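Local coordinates for protein CymD (Pseudomonas putida, PDB 6Z34) that forms an outer-membrane channel of the FadL family that takes up monoaromatic hydrocarbons, probably by lateral diffusion, during their biodegradation, at residues Met30-Ala35 with Gly237-Phe242; Lys150-Ala155 with Gly225-Leu230; Gly167-Thr172 with Ala200-Ala205; Leu193-Leu198 with Leu255-Ala260. One frame throughout, in Å; residues are numbered along the deposited sequence.

In the fold
The four contacts form two pairs at opposite ends of an antiparallel barrel, tied together by the long strands 151-171, 198-229 and 234-259. Contacts 1 and 2 touch, their centres about 10 Å apart: Asn33 ND2 of contact 1 bonds to Leu226 O of contact 2, so the N-terminal loop, the hatch of the FadL fold, grips the barrel wall. Contacts 3 and 4 also adjoin, about 11 Å between centres, with Ala200 O and Tyr202 O meeting Val258 N and Thr256 N. Contacts 2 and 3 lie on the same two strands, 151-171 and 198-229, yet their centres are about 49 Å apart; contact 4 is about 60 Å from contact 2, probably on the extracellular extension.

Contact 1 of 4, residues Met30-Ala35 with Gly237-Phe242; sequences MMLNPA and GIVYNF
Asn33 and Val239 lie alongside one another, running opposite ways, with their CB atoms 3.8 Å apart and no hydrogen bond between the segments. Val239 sets CG1 between its backbone N and carbonyl carbon (chi1 58°), which puts CG2 anti to N and 3.2 Å from Leu32 O. The other methyl, CG1, comes within 4.4 Å of Leu32 CD2, while Pro34 CD flanks CG2 at 4.3 Å; a beta-branched valine suits the place by offering the loop two methyls at once. The loop 30-35 belongs to the N-terminal hatch that plugs the barrel of FadL-type channels, and Val239 carries most of this strand's contact with it. Asn33 points toward the strand, with CG opposite its N (chi1 -178°), and its amide is held at both ends. OD1 accepts from Ala35 N at 3.1 Å, closing an Asx turn in which the donor stands 63° above the carbonyl plane. ND2 gives hydrogen bonds to Ala21 O, within the hatch, and to Leu226 O on the neighbouring strand. Glycine at 237 leaves room for ND2, 4.2 Å from Gly237 CA; a CB would point toward the amide and lie close to it.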
# COMPACT_ATOMS: atom_id res chain seq x y z
N MET A 30 0.11 5.85 13.21
CA MET A 30 0.79 4.56 13.30
C MET A 30 1.42 4.15 11.97
O MET A 30 2.49 3.51 11.93
CB MET A 30 -0.22 3.48 13.73
CG MET A 30 -0.23 3.19 15.19
SD MET A 30 -1.37 1.91 15.76
CE MET A 30 -2.90 2.39 15.01
N MET A 31 0.75 4.47 10.86
CA MET A 31 1.19 4.03 9.55
C MET A 31 1.76 5.16 8.72
O MET A 31 2.02 4.96 7.54
CB MET A 31 0.04 3.38 8.78
CG MET A 31 -0.43 2.05 9.37
SD MET A 31 0.82 0.74 9.29
CE MET A 31 1.38 0.90 7.63
N LEU A 32 1.93 6.35 9.30
CA LEU A 32 2.56 7.44 8.55
C LEU A 32 3.72 7.96 9.37
O LEU A 32 4.84 7.44 9.29
CB LEU A 32 1.56 8.55 8.22
CG LEU A 32 1.98 9.30 6.94
CD1 LEU A 32 0.75 9.74 6.16
CD2 LEU A 32 2.89 10.50 7.21
N ASN A 33 3.46 8.97 10.20
CA ASN A 33 4.46 9.43 11.15
C ASN A 33 3.91 9.17 12.54
O ASN A 33 3.05 9.93 13.03
CB ASN A 33 4.84 10.90 10.95
CG ASN A 33 5.93 11.37 11.92
OD1 ASN A 33 6.53 10.57 12.68
ND2 ASN A 33 6.21 12.67 11.91
N PRO A 34 4.34 8.10 13.21
CA PRO A 34 3.82 7.80 14.54
C PRO A 34 4.11 8.88 15.57
O PRO A 34 3.44 8.91 16.61
CB PRO A 34 4.50 6.47 14.90
CG PRO A 34 5.55 6.25 13.86
CD PRO A 34 5.17 7.01 12.66
N ALA A 35 5.05 9.80 15.32
CA ALA A 35 5.26 10.89 16.26
C ALA A 35 4.00 11.74 16.40
O ALA A 35 3.80 12.36 17.45
CB ALA A 35 6.44 11.77 15.84
N GLY A 237 7.56 17.86 10.47
CA GLY A 237 7.59 16.43 10.74
C GLY A 237 8.39 15.69 9.68
O GLY A 237 8.41 16.06 8.50
N ILE A 238 9.07 14.64 10.13
CA ILE A 238 9.90 13.83 9.24
C ILE A 238 9.77 12.37 9.67
O ILE A 238 9.85 12.06 10.87
CB ILE A 238 11.38 14.28 9.26
CG1 ILE A 238 12.26 13.38 8.40
CG2 ILE A 238 11.98 14.22 10.63
CD1 ILE A 238 12.11 13.61 6.95
N VAL A 239 9.55 11.48 8.71
CA VAL A 239 9.47 10.06 9.02
C VAL A 239 10.17 9.26 7.93
O VAL A 239 9.97 9.51 6.73
CB VAL A 239 8.01 9.57 9.22
CG1 VAL A 239 7.16 9.83 7.99
CG2 VAL A 239 8.00 8.08 9.57
N TYR A 240 10.99 8.31 8.35
CA TYR A 240 11.60 7.34 7.46
C TYR A 240 10.91 5.99 7.60
O TYR A 240 10.83 5.42 8.70
CB TYR A 240 13.09 7.20 7.76
CG TYR A 240 13.81 6.33 6.75
CD1 TYR A 240 14.12 6.81 5.48
CD2 TYR A 240 14.20 5.04 7.07
CE1 TYR A 240 14.80 6.02 4.55
CE2 TYR A 240 14.88 4.24 6.15
CZ TYR A 240 15.17 4.73 4.90
OH TYR A 240 15.84 3.92 4.02
N ASN A 241 10.42 5.48 6.48
CA ASN A 241 9.73 4.20 6.43
C ASN A 241 10.72 3.14 5.94
O ASN A 241 11.36 3.32 4.91
CB ASN A 241 8.52 4.31 5.51
CG ASN A 241 7.48 3.26 5.78
OD1 ASN A 241 6.43 3.55 6.34
ND2 ASN A 241 7.76 2.02 5.37
N PHE A 242 10.88 2.07 6.71
CA PHE A 242 11.90 1.08 6.41
C PHE A 242 11.48 0.23 5.22
O PHE A 242 10.31 0.15 4.86
CB PHE A 242 12.14 0.16 7.60
CG PHE A 242 12.54 0.87 8.84
CD1 PHE A 242 13.35 1.99 8.78
CD2 PHE A 242 12.14 0.41 10.08
CE1 PHE A 242 13.73 2.65 9.94
CE2 PHE A 242 12.52 1.07 11.24
CZ PHE A 242 13.31 2.18 11.17

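Contact 2 of 4, residues Lys150-Ala155 with Gly225-Leu230; sequences KLSVGA and GLTYQL
Lys150 lays its aliphatic chain against Tyr228, and the two side chains cross obliquely. CB starts the contact with an off-centre CH-pi approach, 4.2 Å from the centroid of the Tyr228 ring. CG moves on to the backbone and lies 3.5 Å from Gln229 O. CD touches two oxygens, Tyr228 OH at 3.5 Å and Gln229 O at much the same distance. CE only skirts that carbonyl, after which a bend at the last torsion (chi4 -41°) turns NZ back to 3.7 Å from Gln229 O. A lysine suits this exposed position, since its methylenes pack on the ring while its ammonium stays at the surface.

The two segments are neighbouring antiparallel strands of the FadL-type barrel, beside the turns that begin strand 151-171 and end strand 198-229. Paired backbone bonds join Ser152 with Thr227 and Gly154 with Gly225, and Gln229 N adds a bond to Lys150 O. Leu151, Val153, Leu226 and Tyr228 share one face, apolar enough to meet lipid; there Leu151 CB comes to the edge of the Tyr228 ring, 4.1 Å from CD1. Ser152, Thr227 and the two glycines occupy the other face, which meets the hatch: Ser152 OG pairs with Thr38 OG1, and Thr227 packs on Asn33. Small and hydroxylic residues suit that crowded interior. A water donates to both Lys150 O and Thr227 OG1, at 2.8 Å and 2.6 Å respectively, bridging the strands.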
# COMPACT_ATOMS: atom_id res chain seq x y z
N LYS A 150 8.43 20.87 22.45
CA LYS A 150 8.60 21.04 21.02
C LYS A 150 8.83 19.74 20.25
O LYS A 150 8.36 19.61 19.12
CB LYS A 150 9.76 22.00 20.74
CG LYS A 150 9.55 23.40 21.26
CD LYS A 150 10.70 24.29 20.81
CE LYS A 150 10.48 25.73 21.24
NZ LYS A 150 9.06 26.12 21.04
N LEU A 151 9.53 18.77 20.84
CA LEU A 151 10.00 17.58 20.14
C LEU A 151 9.17 16.35 20.52
O LEU A 151 9.02 16.04 21.71
CB LEU A 151 11.48 17.32 20.45
CG LEU A 151 11.95 16.01 19.80
CD1 LEU A 151 11.97 16.13 18.28
CD2 LEU A 151 13.31 15.60 20.31
N SER A 152 8.64 15.66 19.51
CA SER A 152 7.98 14.37 19.66
C SER A 152 8.67 13.36 18.76
O SER A 152 8.98 13.67 17.60
CB SER A 152 6.50 14.44 19.28
OG SER A 152 5.71 14.84 20.38
N VAL A 153 8.90 12.16 19.28
CA VAL A 153 9.44 11.05 18.51
C VAL A 153 8.45 9.88 18.54
O VAL A 153 7.64 9.74 19.46
CB VAL A 153 10.81 10.60 19.04
CG1 VAL A 153 11.85 11.71 18.90
CG2 VAL A 153 10.68 10.11 20.48
N GLY A 154 8.55 9.02 17.52
CA GLY A 154 7.67 7.87 17.40
C GLY A 154 8.20 6.83 16.44
O GLY A 154 8.95 7.13 15.50
N ALA A 155 7.77 5.59 16.67
CA ALA A 155 8.22 4.48 15.86
C ALA A 155 7.11 3.45 15.81
O ALA A 155 6.22 3.42 16.68
CB ALA A 155 9.49 3.84 16.41
N GLY A 225 10.02 8.27 13.05
CA GLY A 225 9.73 9.64 12.70
C GLY A 225 9.82 10.57 13.89
O GLY A 225 9.99 10.13 15.03
N LEU A 226 9.72 11.86 13.61
CA LEU A 226 9.68 12.88 14.66
C LEU A 226 8.83 14.06 14.20
O LEU A 226 8.56 14.21 13.00
CB LEU A 226 11.08 13.35 15.08
CG LEU A 226 11.92 14.11 14.04
CD1 LEU A 226 11.68 15.61 14.09
CD2 LEU A 226 13.39 13.83 14.23
N THR A 227 8.37 14.86 15.16
CA THR A 227 7.77 16.15 14.86
C THR A 227 8.43 17.20 15.73
O THR A 227 8.89 16.91 16.84
CB THR A 227 6.26 16.19 15.05
OG1 THR A 227 5.95 16.05 16.44
CG2 THR A 227 5.60 15.07 14.31
N TYR A 228 8.48 18.42 15.22
CA TYR A 228 9.12 19.53 15.93
C TYR A 228 8.27 20.77 15.74
O TYR A 228 8.05 21.21 14.60
CB TYR A 228 10.54 19.78 15.44
CG TYR A 228 11.32 20.71 16.36
CD1 TYR A 228 11.84 20.25 17.56
CD2 TYR A 228 11.51 22.04 16.03
CE1 TYR A 228 12.54 21.08 18.40
CE2 TYR A 228 12.21 22.90 16.88
CZ TYR A 228 12.73 22.41 18.06
OH TYR A 228 13.43 23.24 18.91
N GLN A 229 7.79 21.33 16.85
CA GLN A 229 7.04 22.58 16.83
C GLN A 229 8.04 23.72 16.91
O GLN A 229 8.39 24.17 18.00
CB GLN A 229 6.05 22.65 17.99
CG GLN A 229 5.12 23.84 17.88
CD GLN A 229 3.90 23.51 17.05
OE1 GLN A 229 3.25 22.50 17.27
NE2 GLN A 229 3.59 24.37 16.07
N LEU A 230 8.53 24.19 15.77
CA LEU A 230 9.56 25.22 15.85
C LEU A 230 8.97 26.60 16.13
O LEU A 230 9.61 27.43 16.76
CB LEU A 230 10.42 25.23 14.59
CG LEU A 230 9.88 25.15 13.16
CD1 LEU A 230 8.87 26.23 12.87
CD2 LEU A 230 11.07 25.32 12.24
O HOH W 1 6.32 18.12 17.93

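Contact 3 of 4, residues Gly167-Thr172 with Ala200-Ala205; sequences GLLLDT and AGYLSA
Leu169 and Tyr202 make the main apolar contact, crossing at about a right angle. Leu169 CD2 reaches the edge of the Tyr202 ring, 3.5 Å from CD1, while its other methyl, CD1, meets Ala200 CB at 3.6 Å. With CG opposite its own nitrogen, Leu169 (chi1 -162°) carries its branch toward the next strand, where one methyl meets Ala200 and the other Tyr202, two residues on. Leu168 and Leu203 pack on the other face, CB to CB at 4.3 Å.

Backbone hydrogen bonds run in reciprocal pairs between Leu168 and Leu203 and between Leu170 and Gly201. The strand directions are 165° apart, the antiparallel pairing of neighbouring strands in a FadL-type barrel; between them the chain runs through helices 172-180 and 188-193, the first N-capped by Asp171 through OD1 to Gln174 N.

CA-H...O contacts fill the spaces between these bonds, the shortest from Gly167 CA to Leu203 O at 3.1 Å.

The polar end of Tyr202 passes beside Gly167, with OH 3.6 Å from Gly167 CA, to bond to Glu129 O; glycine suits the spot because a CB would collide with that hydroxyl. A leucine in place of Tyr202 would probably leave Glu129 O without this partner and open a gap beside Gly167.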
# COMPACT_ATOMS: atom_id res chain seq x y z
N GLY A 167 -1.92 -14.09 -12.63
CA GLY A 167 -2.00 -14.84 -13.87
C GLY A 167 -0.98 -14.26 -14.83
O GLY A 167 -0.82 -13.04 -14.93
N LEU A 168 -0.28 -15.12 -15.56
CA LEU A 168 0.82 -14.65 -16.39
C LEU A 168 0.84 -15.49 -17.66
O LEU A 168 1.07 -16.70 -17.60
CB LEU A 168 2.14 -14.75 -15.63
CG LEU A 168 3.36 -14.50 -16.52
CD1 LEU A 168 3.42 -13.04 -16.92
CD2 LEU A 168 4.63 -14.91 -15.82
N LEU A 169 0.59 -14.85 -18.80
CA LEU A 169 0.59 -15.53 -20.09
C LEU A 169 1.92 -15.28 -20.78
O LEU A 169 2.36 -14.13 -20.91
CB LEU A 169 -0.57 -15.04 -20.97
CG LEU A 169 -0.97 -15.92 -22.16
CD1 LEU A 169 -0.02 -15.76 -23.36
CD2 LEU A 169 -1.08 -17.39 -21.75
N LEU A 170 2.54 -16.36 -21.25
CA LEU A 170 3.81 -16.28 -21.95
C LEU A 170 3.71 -17.09 -23.23
O LEU A 170 3.55 -18.31 -23.20
CB LEU A 170 4.95 -16.80 -21.07
CG LEU A 170 5.34 -15.76 -20.02
CD1 LEU A 170 6.60 -16.20 -19.31
CD2 LEU A 170 5.52 -14.38 -20.65
N ASP A 171 3.79 -16.39 -24.36
CA ASP A 171 3.69 -17.03 -25.66
C ASP A 171 5.01 -17.70 -26.02
O ASP A 171 6.03 -17.55 -25.34
CB ASP A 171 3.26 -16.01 -26.72
CG ASP A 171 4.44 -15.31 -27.38
OD1 ASP A 171 5.39 -14.92 -26.68
OD2 ASP A 171 4.40 -15.15 -28.63
N THR A 172 4.97 -18.45 -27.13
CA THR A 172 6.12 -19.25 -27.53
C THR A 172 7.33 -18.39 -27.85
O THR A 172 8.47 -18.76 -27.53
CB THR A 172 5.76 -20.10 -28.74
OG1 THR A 172 6.96 -20.63 -29.29
CG2 THR A 172 5.04 -19.26 -29.80
N ALA A 200 1.03 -21.09 -25.98
CA ALA A 200 1.29 -20.24 -24.83
C ALA A 200 1.27 -21.09 -23.57
O ALA A 200 0.58 -22.11 -23.50
CB ALA A 200 0.26 -19.11 -24.69
N GLY A 201 2.04 -20.65 -22.58
CA GLY A 201 1.95 -21.17 -21.23
C GLY A 201 1.24 -20.14 -20.36
O GLY A 201 1.48 -18.94 -20.49
N TYR A 202 0.35 -20.63 -19.50
CA TYR A 202 -0.40 -19.77 -18.60
C TYR A 202 -0.12 -20.18 -17.16
O TYR A 202 -0.50 -21.28 -16.74
CB TYR A 202 -1.90 -19.82 -18.90
CG TYR A 202 -2.64 -18.73 -18.19
CD1 TYR A 202 -2.40 -17.39 -18.49
CD2 TYR A 202 -3.56 -19.02 -17.19
CE1 TYR A 202 -3.07 -16.38 -17.84
CE2 TYR A 202 -4.24 -18.01 -16.52
CZ TYR A 202 -3.99 -16.69 -16.85
OH TYR A 202 -4.65 -15.68 -16.20
N LEU A 203 0.53 -19.30 -16.40
CA LEU A 203 0.71 -19.49 -14.97
C LEU A 203 -0.44 -18.81 -14.23
O LEU A 203 -0.61 -17.60 -14.33
CB LEU A 203 2.04 -18.92 -14.50
CG LEU A 203 2.37 -19.28 -13.06
CD1 LEU A 203 2.70 -20.75 -12.97
CD2 LEU A 203 3.52 -18.41 -12.54
N SER A 204 -1.22 -19.60 -13.50
CA SER A 204 -2.40 -19.15 -12.79
C SER A 204 -2.21 -19.45 -11.32
O SER A 204 -1.86 -20.58 -10.96
CB SER A 204 -3.66 -19.84 -13.33
OG SER A 204 -4.81 -19.47 -12.59
N ALA A 205 -2.43 -18.45 -10.45
CA ALA A 205 -2.18 -18.68 -9.03
C ALA A 205 -3.14 -17.77 -8.26
O ALA A 205 -2.79 -16.67 -7.80
CB ALA A 205 -0.72 -18.42 -8.66

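Contact 4 of 4, residues Leu193-Leu198 with Leu255-Ala260; sequences LSVPEL and LTAVSA
With chi1 at 160°, Ser259 swings OG to the side opposite its own nitrogen and aims it at the loop, where the hydroxyl donates to Pro196 O over 2.6 Å. Leu198 turns in a similar way (chi1 167°), which lays CD1 against the strand, 3.2 Å from Val258 O and 4.2 Å from Ala257 CB. Val195 brings both methyls inward: CG1 lies 4.1 Å from Ser259 CB, and CG2 is at the margin of contact with Ala257 CB, 4.4 Å away.

The loop carries a type II beta turn from Val195 to Leu198, leading out of helix 188-193 into strand 198-229. Proline suits the second position, its ring fixing the phi the turn needs, whereas Glu197 takes a left-handed backbone (phi 58°), and its carboxylate turns off from the strand. The closing bond, Leu198 N to Val195 O, is weak at 3.2 Å. Opposite lies the end of strand 234-259, where Ala257 is small enough to admit Val195 and Leu198, and Leu192 of the helix touches both Leu198 and Ala257.

Ser259 OG also accepts from Ala262 N, so the small hydroxyl serves two loops. An alanine in its place would probably leave Pro196 O and Ala262 N without their shared partner and let the turn shift on the strand. Because Ser259 OG to Pro196 O is the one hydrogen bond between the segments, the chemistry implies a contact made specific by a single polar link and otherwise dependent on small apolar surfaces.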
# COMPACT_ATOMS: atom_id res chain seq x y z
N LEU A 193 8.06 -27.51 -24.64
CA LEU A 193 8.32 -27.18 -26.04
C LEU A 193 7.95 -28.32 -26.98
O LEU A 193 7.81 -28.09 -28.19
CB LEU A 193 9.79 -26.82 -26.24
CG LEU A 193 10.38 -25.72 -25.35
CD1 LEU A 193 11.79 -25.41 -25.82
CD2 LEU A 193 9.52 -24.47 -25.35
N SER A 194 7.78 -29.54 -26.46
CA SER A 194 7.39 -30.69 -27.26
C SER A 194 5.89 -30.96 -27.20
O SER A 194 5.43 -32.00 -27.69
CB SER A 194 8.19 -31.93 -26.84
OG SER A 194 7.91 -32.32 -25.51
N VAL A 195 5.12 -30.06 -26.61
CA VAL A 195 3.66 -30.08 -26.79
C VAL A 195 3.33 -29.66 -28.22
O VAL A 195 3.74 -28.57 -28.65
CB VAL A 195 2.99 -29.15 -25.78
CG1 VAL A 195 1.49 -29.11 -26.02
CG2 VAL A 195 3.29 -29.57 -24.35
N PRO A 196 2.61 -30.48 -29.00
CA PRO A 196 2.35 -30.12 -30.40
C PRO A 196 1.59 -28.82 -30.52
O PRO A 196 0.64 -28.56 -29.77
CB PRO A 196 1.52 -31.30 -30.92
CG PRO A 196 1.71 -32.39 -29.94
CD PRO A 196 1.94 -31.73 -28.62
N GLU A 197 2.02 -27.99 -31.48
CA GLU A 197 1.39 -26.71 -31.80
C GLU A 197 1.35 -25.78 -30.59
O GLU A 197 0.44 -24.95 -30.47
CB GLU A 197 -0.01 -26.92 -32.37
CG GLU A 197 -0.53 -25.78 -33.24
CD GLU A 197 0.06 -25.76 -34.63
OE1 GLU A 197 0.02 -24.69 -35.28
OE2 GLU A 197 0.58 -26.80 -35.09
N LEU A 198 2.31 -25.91 -29.67
CA LEU A 198 2.23 -25.15 -28.43
C LEU A 198 2.19 -23.66 -28.73
O LEU A 198 3.01 -23.14 -29.49
CB LEU A 198 3.41 -25.46 -27.50
CG LEU A 198 3.49 -24.43 -26.36
CD1 LEU A 198 2.26 -24.59 -25.46
CD2 LEU A 198 4.79 -24.50 -25.56
N LEU A 255 0.05 -24.31 -14.15
CA LEU A 255 0.67 -23.94 -15.41
C LEU A 255 -0.06 -24.71 -16.50
O LEU A 255 0.06 -25.93 -16.58
CB LEU A 255 2.15 -24.27 -15.42
CG LEU A 255 2.86 -23.81 -16.69
CD1 LEU A 255 2.67 -22.32 -16.85
CD2 LEU A 255 4.32 -24.18 -16.65
N THR A 256 -0.83 -24.00 -17.33
CA THR A 256 -1.55 -24.63 -18.42
C THR A 256 -0.78 -24.41 -19.73
O THR A 256 -0.43 -23.27 -20.06
CB THR A 256 -2.97 -24.07 -18.53
OG1 THR A 256 -3.60 -24.15 -17.25
CG2 THR A 256 -3.78 -24.90 -19.53
N ALA A 257 -0.51 -25.50 -20.43
CA ALA A 257 0.03 -25.44 -21.79
C ALA A 257 -1.13 -25.33 -22.77
O ALA A 257 -2.04 -26.17 -22.75
CB ALA A 257 0.87 -26.69 -22.09
N VAL A 258 -1.11 -24.31 -23.61
CA VAL A 258 -2.20 -24.04 -24.54
C VAL A 258 -1.80 -24.50 -25.93
O VAL A 258 -0.74 -24.13 -26.44
CB VAL A 258 -2.58 -22.55 -24.53
CG1 VAL A 258 -3.83 -22.32 -25.35
CG2 VAL A 258 -2.82 -22.10 -23.10
N SER A 259 -2.66 -25.31 -26.55
CA SER A 259 -2.42 -25.83 -27.88
C SER A 259 -3.75 -26.01 -28.60
O SER A 259 -4.71 -26.51 -28.00
CB SER A 259 -1.66 -27.16 -27.84
OG SER A 259 -1.81 -27.88 -29.06
N ALA A 260 -3.80 -25.58 -29.86
CA ALA A 260 -5.00 -25.80 -30.66
C ALA A 260 -5.24 -27.28 -30.90
O ALA A 260 -6.38 -27.72 -31.02
CB ALA A 260 -4.89 -25.06 -32.00